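Local coordinates for fatty acid biosynthesis transcriptional regulator (Streptococcus pneumoniae, PDB 6JBX), which probably represses fatty acid synthesis genes as a MarR-family, DNA-binding winged helix-turn-helix transcription factor, here bound to DNA, at residues F38-I43 against K84-R89; D50-A55 against V99-T104. All blocks are in the same frame, centred on the assembly; numbering follows the deposited sequence.

Interaction 1 of 2, residues F38-I43 against K84-R89; sequences FKDISI and KGYIER. With nucleotides of chain D; nucleotides of chain C.
The loop leading into helix 43-54 meets the turn between helix 71-84 and strand 87-91 through Asp40 and Ile41 on one side and Lys84 and Tyr86 on the other. Tyr86 OH donates to Asp40 OD1 at 2.6 Å, on the syn side of that oxygen. The carboxylate plane is turned 50° from the ring. Asp40 CG sits between its own backbone N and carbonyl carbon (chi1 62°), which turns the acid toward the phenol. Ile41 lies over one face of Tyr86. Its CD1 is 3.9 Å from the ring centroid, a CH-pi contact offset toward the rim. Phe38 CB comes within 3.6 Å of Tyr86 OH.

This is the DNA-binding domain of a MarR-type winged helix-turn-helix protein, and the turn starts the wing hairpin. Helix 71-84 ends in a Schellman motif at Gly85.

Lys84 runs past Asp40 in the opposite direction. Its chain bends at chi3 (-91°), and NZ donates to Asp40 O at 2.7 Å, almost in line with the carbonyl. Glu45 also forms a salt bridge with NZ. A water lies between Asp40 OD2 and Lys84 O, but its leg to OD2 is too short to be more than doubtful. Ile110 of helix 105-125 touches both Ile41 and Tyr86.

Both segments also reach the DNA backbone. Ser42, the N-cap residue of helix 43-54, donates from OG to OP1 of DG13 of chain C at 2.5 Å. Arg89 NH2 makes a weak hydrogen bond of 3.3 Å to OP2 of DT6 of chain D, and Glu82 forms a salt bridge with Arg89 NH1.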
loop_
_atom_site.group_PDB
_atom_site.type_symbol
_atom_site.label_atom_id
_atom_site.label_comp_id
_atom_site.label_asym_id
_atom_site.label_seq_id
_atom_site.Cartn_x
_atom_site.Cartn_y
_atom_site.Cartn_z
ATOM N N PHE A 38 -5.516 16.481 13.617
ATOM C CA PHE A 38 -5.659 17.102 12.308
ATOM C C PHE A 38 -6.459 16.184 11.375
ATOM O O PHE A 38 -5.937 15.193 10.868
ATOM C CB PHE A 38 -4.287 17.457 11.728
ATOM C CG PHE A 38 -3.486 18.334 12.651
ATOM C CD1 PHE A 38 -3.910 19.620 12.965
ATOM C CD2 PHE A 38 -2.359 17.836 13.282
ATOM C CE1 PHE A 38 -3.191 20.402 13.866
ATOM C CE2 PHE A 38 -1.664 18.598 14.205
ATOM C CZ PHE A 38 -2.066 19.887 14.481
ATOM N N LYS A 39 -7.710 16.519 11.115
ATOM C CA LYS A 39 -8.599 15.529 10.534
ATOM C C LYS A 39 -8.850 15.774 9.055
ATOM O O LYS A 39 -9.577 15.010 8.459
ATOM C CB LYS A 39 -9.948 15.479 11.246
ATOM C CG LYS A 39 -9.847 15.104 12.701
ATOM C CD LYS A 39 -11.213 14.996 13.337
ATOM C CE LYS A 39 -11.124 14.416 14.721
ATOM N NZ LYS A 39 -9.968 14.953 15.456
ATOM N N ASP A 40 -8.167 16.717 8.458
ATOM C CA ASP A 40 -8.462 17.086 7.069
ATOM C C ASP A 40 -7.280 16.736 6.133
ATOM O O ASP A 40 -7.120 17.395 5.108
ATOM C CB ASP A 40 -8.787 18.585 6.986
ATOM C CG ASP A 40 -7.627 19.465 7.427
ATOM O OD1 ASP A 40 -6.768 18.963 8.190
ATOM O OD2 ASP A 40 -7.572 20.632 6.980
ATOM N N ILE A 41 -6.503 15.681 6.449
ATOM C CA ILE A 41 -5.324 15.291 5.678
ATOM C C ILE A 41 -5.410 13.784 5.395
ATOM O O ILE A 41 -5.471 12.971 6.307
ATOM C CB ILE A 41 -4.025 15.650 6.419
ATOM C CG1 ILE A 41 -3.775 17.158 6.448
ATOM C CG2 ILE A 41 -2.823 14.924 5.814
ATOM C CD1 ILE A 41 -3.610 17.778 5.068
ATOM N N SER A 42 -5.458 13.453 4.129
ATOM C CA SER A 42 -5.479 12.095 3.668
ATOM C C SER A 42 -4.059 11.519 3.672
ATOM O O SER A 42 -3.055 12.260 3.723
ATOM C CB SER A 42 -5.999 12.051 2.253
ATOM O OG SER A 42 -4.923 12.454 1.398
ATOM N N ILE A 43 -3.965 10.199 3.518
ATOM C CA ILE A 43 -2.642 9.585 3.502
ATOM C C ILE A 43 -1.873 10.069 2.272
ATOM O O ILE A 43 -0.667 10.281 2.370
ATOM C CB ILE A 43 -2.697 8.042 3.609
ATOM C CG1 ILE A 43 -1.292 7.452 3.753
ATOM C CG2 ILE A 43 -3.447 7.390 2.426
ATOM C CD1 ILE A 43 -0.588 7.777 5.055
ATOM N N LYS A 84 -5.454 24.704 2.990
ATOM C CA LYS A 84 -5.750 24.194 4.310
ATOM C C LYS A 84 -4.695 24.639 5.315
ATOM O O LYS A 84 -4.845 24.338 6.453
ATOM C CB LYS A 84 -5.895 22.673 4.271
ATOM C CG LYS A 84 -7.169 22.191 3.596
ATOM C CD LYS A 84 -7.472 20.725 3.759
ATOM C CE LYS A 84 -6.880 19.915 2.624
ATOM N NZ LYS A 84 -7.292 18.495 2.680
ATOM N N GLY A 85 -3.635 25.338 4.897
ATOM C CA GLY A 85 -2.702 25.960 5.833
ATOM C C GLY A 85 -1.506 25.094 6.224
ATOM O O GLY A 85 -0.845 25.395 7.245
ATOM N N TYR A 86 -1.152 24.090 5.415
ATOM C CA TYR A 86 -0.024 23.160 5.766
ATOM C C TYR A 86 1.265 23.496 5.029
ATOM O O TYR A 86 2.336 23.128 5.482
ATOM C CB TYR A 86 -0.432 21.722 5.484
ATOM C CG TYR A 86 -1.512 21.235 6.414
ATOM C CD1 TYR A 86 -1.209 20.760 7.681
ATOM C CD2 TYR A 86 -2.842 21.236 6.036
ATOM C CE1 TYR A 86 -2.194 20.302 8.545
ATOM C CE2 TYR A 86 -3.837 20.750 6.879
ATOM C CZ TYR A 86 -3.518 20.333 8.163
ATOM O OH TYR A 86 -4.488 19.872 9.029
ATOM N N ILE A 87 1.178 24.177 3.901
ATOM C CA ILE A 87 2.375 24.489 3.141
ATOM C C ILE A 87 2.315 25.934 2.626
ATOM O O ILE A 87 1.241 26.552 2.575
ATOM C CB ILE A 87 2.518 23.532 1.950
ATOM C CG1 ILE A 87 1.435 23.831 0.911
ATOM C CG2 ILE A 87 2.520 22.079 2.411
ATOM C CD1 ILE A 87 1.850 23.587 -0.500
ATOM N N GLU A 88 3.483 26.444 2.218
ATOM C CA GLU A 88 3.585 27.748 1.554
ATOM C C GLU A 88 4.409 27.602 0.282
ATOM O O GLU A 88 5.403 26.861 0.256
ATOM C CB GLU A 88 4.238 28.796 2.453
ATOM C CG GLU A 88 3.300 29.288 3.544
ATOM C CD GLU A 88 3.466 30.723 4.032
ATOM O OE1 GLU A 88 4.314 31.461 3.457
ATOM O OE2 GLU A 88 2.740 31.097 4.999
ATOM N N ARG A 89 3.939 28.267 -0.759
ATOM C CA ARG A 89 4.642 28.359 -2.038
ATOM C C ARG A 89 5.447 29.665 -2.063
ATOM O O ARG A 89 4.904 30.709 -1.719
ATOM C CB ARG A 89 3.666 28.425 -3.211
ATOM C CG ARG A 89 3.029 27.113 -3.626
ATOM C CD ARG A 89 2.150 27.435 -4.833
ATOM N NE ARG A 89 1.727 26.252 -5.559
ATOM C CZ ARG A 89 0.522 25.705 -5.473
ATOM N NH1 ARG A 89 -0.356 26.147 -4.581
ATOM N NH2 ARG A 89 0.194 24.751 -6.331
ATOM P P DT D 6 2.212 25.799 -9.247
ATOM O OP1 DT D 6 2.007 26.843 -8.235
ATOM O OP2 DT D 6 2.258 24.351 -8.928
ATOM O "O5'" DT D 6 1.082 26.030 -10.340
ATOM C "C5'" DT D 6 0.908 27.321 -10.912
ATOM C "C4'" DT D 6 -0.136 27.203 -11.987
ATOM O "O4'" DT D 6 0.327 26.295 -12.998
ATOM C "C3'" DT D 6 -1.460 26.618 -11.492
ATOM O "O3'" DT D 6 -2.380 27.687 -11.485
ATOM C "C2'" DT D 6 -1.842 25.590 -12.542
ATOM C "C1'" DT D 6 -0.819 25.820 -13.653
ATOM N N1 DT D 6 -0.432 24.624 -14.380
ATOM C C2 DT D 6 -0.942 24.450 -15.644
ATOM O O2 DT D 6 -1.707 25.243 -16.165
ATOM N N3 DT D 6 -0.526 23.306 -16.277
ATOM C C4 DT D 6 0.334 22.351 -15.783
ATOM O O4 DT D 6 0.614 21.370 -16.463
ATOM C C5 DT D 6 0.800 22.578 -14.438
ATOM C C7 DT D 6 1.721 21.581 -13.817
ATOM C C6 DT D 6 0.416 23.699 -13.817
ATOM P P DG C 13 -6.399 13.423 -2.027
ATOM O OP1 DG C 13 -5.826 12.636 -0.931
ATOM O OP2 DG C 13 -5.935 14.826 -2.324
ATOM O "O5'" DG C 13 -6.203 12.569 -3.346
ATOM C "C5'" DG C 13 -6.423 11.153 -3.337
ATOM C "C4'" DG C 13 -6.146 10.647 -4.728
ATOM O "O4'" DG C 13 -7.182 11.166 -5.577
ATOM C "C3'" DG C 13 -4.816 11.113 -5.353
ATOM O "O3'" DG C 13 -4.092 9.943 -5.747
ATOM C "C2'" DG C 13 -5.236 12.019 -6.497
ATOM C "C1'" DG C 13 -6.634 11.487 -6.826
ATOM N N9 DG C 13 -7.581 12.381 -7.472
ATOM C C8 DG C 13 -7.912 13.663 -7.102
ATOM N N7 DG C 13 -8.851 14.185 -7.843
ATOM C C5 DG C 13 -9.200 13.165 -8.718
ATOM C C6 DG C 13 -10.161 13.135 -9.748
ATOM O O6 DG C 13 -10.927 14.040 -10.120
ATOM N N1 DG C 13 -10.162 11.912 -10.409
ATOM C C2 DG C 13 -9.360 10.841 -10.095
ATOM N N2 DG C 13 -9.520 9.741 -10.837
ATOM N N3 DG C 13 -8.468 10.850 -9.123
ATOM C C4 DG C 13 -8.412 12.050 -8.509
HETATM O O HOH W 1 -6.438 22.489 8.001
#

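Interaction 2 of 2, residues D50-A55 against V99-T104; sequences DVIGKA and VHLHLT. With nucleotides of chain D.
Ile52 CG2 packs against the backbone of strand 99-103, 3.6 Å from His102 CA and 3.7 Å from Leu101 O. The contact sets the last turn of helix 43-54 against a strand of the wing hairpin in the winged helix-turn-helix domain. Helix and strand segments run nearly at right angles (93°), with axes 7.2 Å apart at closest approach.

Ile52 CG2 is anti to the backbone N, which directs this methyl toward the strand. Its other branch ends in CD1, which meets Leu101 CD1 and CB, each at 4.1 Å. Leu103 adds a forked contact. Its CD2 reaches Ile52 CG2 at 3.7 Å, and its CD1 lies against the Gly53 backbone, 3.5 Å from Gly53 CA. That second approach is tight for two carbons. One water bridges the two backbones, donating to Ile52 O and accepting from Leu103 N at 2.9 Å.

Farther out, Val58 touches Ile52, while Arg108 and His111 of helix 105-125 touch Leu103. Val58 also pairs with Leu101 through a backbone hydrogen bond. Strand 87-91 pairs with His100 and His102 through backbone hydrogen bonds, and Thr104 caps the start of helix 105-125.

At the far end of the strand, Val99 N donates to OP1 of DA5 of chain D at 2.8 Å.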
loop_
_atom_site.group_PDB
_atom_site.type_symbol
_atom_site.label_atom_id
_atom_site.label_comp_id
_atom_site.label_asym_id
_atom_site.label_seq_id
_atom_site.Cartn_x
_atom_site.Cartn_y
_atom_site.Cartn_z
ATOM N N ASP A 50 5.234 15.025 3.576
ATOM C CA ASP A 50 6.439 14.287 3.987
ATOM C C ASP A 50 7.633 14.672 3.101
ATOM O O ASP A 50 8.698 14.990 3.601
ATOM C CB ASP A 50 6.162 12.780 3.884
ATOM C CG ASP A 50 7.229 11.918 4.510
ATOM O OD1 ASP A 50 7.646 12.244 5.647
ATOM O OD2 ASP A 50 7.652 10.948 3.834
ATOM N N VAL A 51 7.431 14.676 1.802
ATOM C CA VAL A 51 8.479 15.084 0.883
ATOM C C VAL A 51 8.939 16.512 1.234
ATOM O O VAL A 51 10.142 16.774 1.345
ATOM C CB VAL A 51 8.000 14.993 -0.575
ATOM C CG1 VAL A 51 8.995 15.630 -1.529
ATOM C CG2 VAL A 51 7.714 13.557 -0.986
ATOM N N ILE A 52 7.993 17.443 1.399
ATOM C CA ILE A 52 8.351 18.846 1.624
ATOM C C ILE A 52 9.063 18.970 2.975
ATOM O O ILE A 52 10.019 19.720 3.110
ATOM C CB ILE A 52 7.111 19.757 1.527
ATOM C CG1 ILE A 52 6.414 19.603 0.176
ATOM C CG2 ILE A 52 7.476 21.222 1.798
ATOM C CD1 ILE A 52 5.074 20.303 0.076
ATOM N N GLY A 53 8.629 18.221 3.977
ATOM C CA GLY A 53 9.224 18.374 5.320
ATOM C C GLY A 53 10.665 17.865 5.382
ATOM O O GLY A 53 11.528 18.458 6.046
ATOM N N LYS A 54 10.940 16.795 4.658
ATOM C CA LYS A 54 12.284 16.206 4.619
ATOM C C LYS A 54 13.230 17.101 3.804
ATOM O O LYS A 54 14.427 17.104 4.051
ATOM C CB LYS A 54 12.246 14.804 3.995
ATOM C CG LYS A 54 11.730 13.695 4.898
ATOM C CD LYS A 54 11.460 12.405 4.138
ATOM C CE LYS A 54 11.037 11.252 5.028
ATOM N NZ LYS A 54 10.420 10.163 4.226
ATOM N N ALA A 55 12.691 17.831 2.826
ATOM C CA ALA A 55 13.515 18.604 1.902
ATOM C C ALA A 55 12.951 20.013 1.733
ATOM O O ALA A 55 12.342 20.333 0.678
ATOM C CB ALA A 55 13.576 17.895 0.570
ATOM N N VAL A 99 9.158 27.396 -8.230
ATOM C CA VAL A 99 8.446 27.560 -6.953
ATOM C C VAL A 99 9.171 26.717 -5.910
ATOM O O VAL A 99 9.510 25.580 -6.166
ATOM C CB VAL A 99 6.950 27.189 -7.062
ATOM C CG1 VAL A 99 6.289 26.997 -5.702
ATOM C CG2 VAL A 99 6.170 28.229 -7.855
ATOM N N HIS A 100 9.407 27.310 -4.757
ATOM C CA HIS A 100 10.000 26.607 -3.634
ATOM C C HIS A 100 8.912 26.354 -2.588
ATOM O O HIS A 100 8.141 27.257 -2.251
ATOM C CB HIS A 100 11.162 27.415 -3.035
ATOM C CG HIS A 100 12.315 27.616 -3.968
ATOM N ND1 HIS A 100 13.071 26.562 -4.461
ATOM C CD2 HIS A 100 12.856 28.739 -4.483
ATOM C CE1 HIS A 100 14.020 27.026 -5.242
ATOM N NE2 HIS A 100 13.916 28.359 -5.260
ATOM N N LEU A 101 8.855 25.135 -2.076
ATOM C CA LEU A 101 7.780 24.756 -1.144
ATOM C C LEU A 101 8.371 24.573 0.250
ATOM O O LEU A 101 9.447 24.024 0.391
ATOM C CB LEU A 101 7.147 23.441 -1.586
ATOM C CG LEU A 101 6.623 23.398 -3.009
ATOM C CD1 LEU A 101 6.413 21.951 -3.420
ATOM C CD2 LEU A 101 5.347 24.208 -3.150
ATOM N N HIS A 102 7.615 24.939 1.264
ATOM C CA HIS A 102 8.032 24.630 2.645
ATOM C C HIS A 102 6.795 24.509 3.537
ATOM O O HIS A 102 5.681 25.038 3.206
ATOM C CB HIS A 102 9.030 25.668 3.169
ATOM C CG HIS A 102 8.459 27.034 3.359
ATOM N ND1 HIS A 102 7.785 27.403 4.514
ATOM C CD2 HIS A 102 8.515 28.138 2.581
ATOM C CE1 HIS A 102 7.427 28.671 4.426
ATOM N NE2 HIS A 102 7.869 29.150 3.250
ATOM N N LEU A 103 6.991 23.808 4.648
ATOM C CA LEU A 103 5.899 23.509 5.542
ATOM C C LEU A 103 5.625 24.736 6.406
ATOM O O LEU A 103 6.548 25.338 6.911
ATOM C CB LEU A 103 6.234 22.309 6.439
ATOM C CG LEU A 103 6.395 20.942 5.765
ATOM C CD1 LEU A 103 6.439 19.856 6.815
ATOM C CD2 LEU A 103 5.289 20.651 4.767
ATOM N N THR A 104 4.350 25.017 6.636
ATOM C CA THR A 104 3.950 25.951 7.677
ATOM C C THR A 104 4.227 25.289 9.038
ATOM O O THR A 104 4.675 24.142 9.119
ATOM C CB THR A 104 2.469 26.340 7.556
ATOM O OG1 THR A 104 1.613 25.221 7.843
ATOM C CG2 THR A 104 2.126 26.917 6.200
ATOM P P DA D 5 8.693 24.105 -10.598
ATOM O OP1 DA D 5 8.994 24.854 -9.341
ATOM O OP2 DA D 5 8.985 22.644 -10.680
ATOM O "O5'" DA D 5 7.183 24.384 -10.993
ATOM C "C5'" DA D 5 6.705 25.697 -10.843
ATOM C "C4'" DA D 5 5.398 25.876 -11.567
ATOM O "O4'" DA D 5 5.462 25.347 -12.899
ATOM C "C3'" DA D 5 4.181 25.188 -10.932
ATOM O "O3'" DA D 5 3.576 26.157 -10.064
ATOM C "C2'" DA D 5 3.332 24.817 -12.143
ATOM C "C1'" DA D 5 4.123 25.394 -13.329
ATOM N N9 DA D 5 4.015 24.624 -14.564
ATOM C C8 DA D 5 4.628 23.440 -14.880
ATOM N N7 DA D 5 4.295 22.970 -16.060
ATOM C C5 DA D 5 3.405 23.915 -16.554
ATOM C C6 DA D 5 2.686 23.994 -17.758
ATOM N N6 DA D 5 2.768 23.081 -18.728
ATOM N N1 DA D 5 1.861 25.051 -17.931
ATOM C C2 DA D 5 1.782 25.969 -16.955
ATOM N N3 DA D 5 2.423 26.010 -15.781
ATOM C C4 DA D 5 3.215 24.932 -15.639
HETATM O O HOH W 2 9.554 22.483 4.507
#

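How the interactions relate
The two contacts have centres 12 Å apart and meet through the antiparallel strands 87-91 and 99-103. Glu88 N lies 2.8 Å from His102 O, a probable hydrogen bond across this hairpin. At its base, Gly85 O is 2.5 Å from Thr104 OG1, also a probable hydrogen bond. Helix 43-54 ties the other halves together: interaction 1 involves the loop leading into it, and interaction 2 its C-terminal end. The segments alternate along the chain, in the order 38-43, 50-55, 84-89, 99-104. Both contacts adjoin DNA phosphates. Arg89 and Val99, on the neighbouring strands, meet consecutive nucleotides of chain D, while Ser42 meets chain C. The tridecane pocket residues Ile14, Leu18 and Leu144 belong to neither contact.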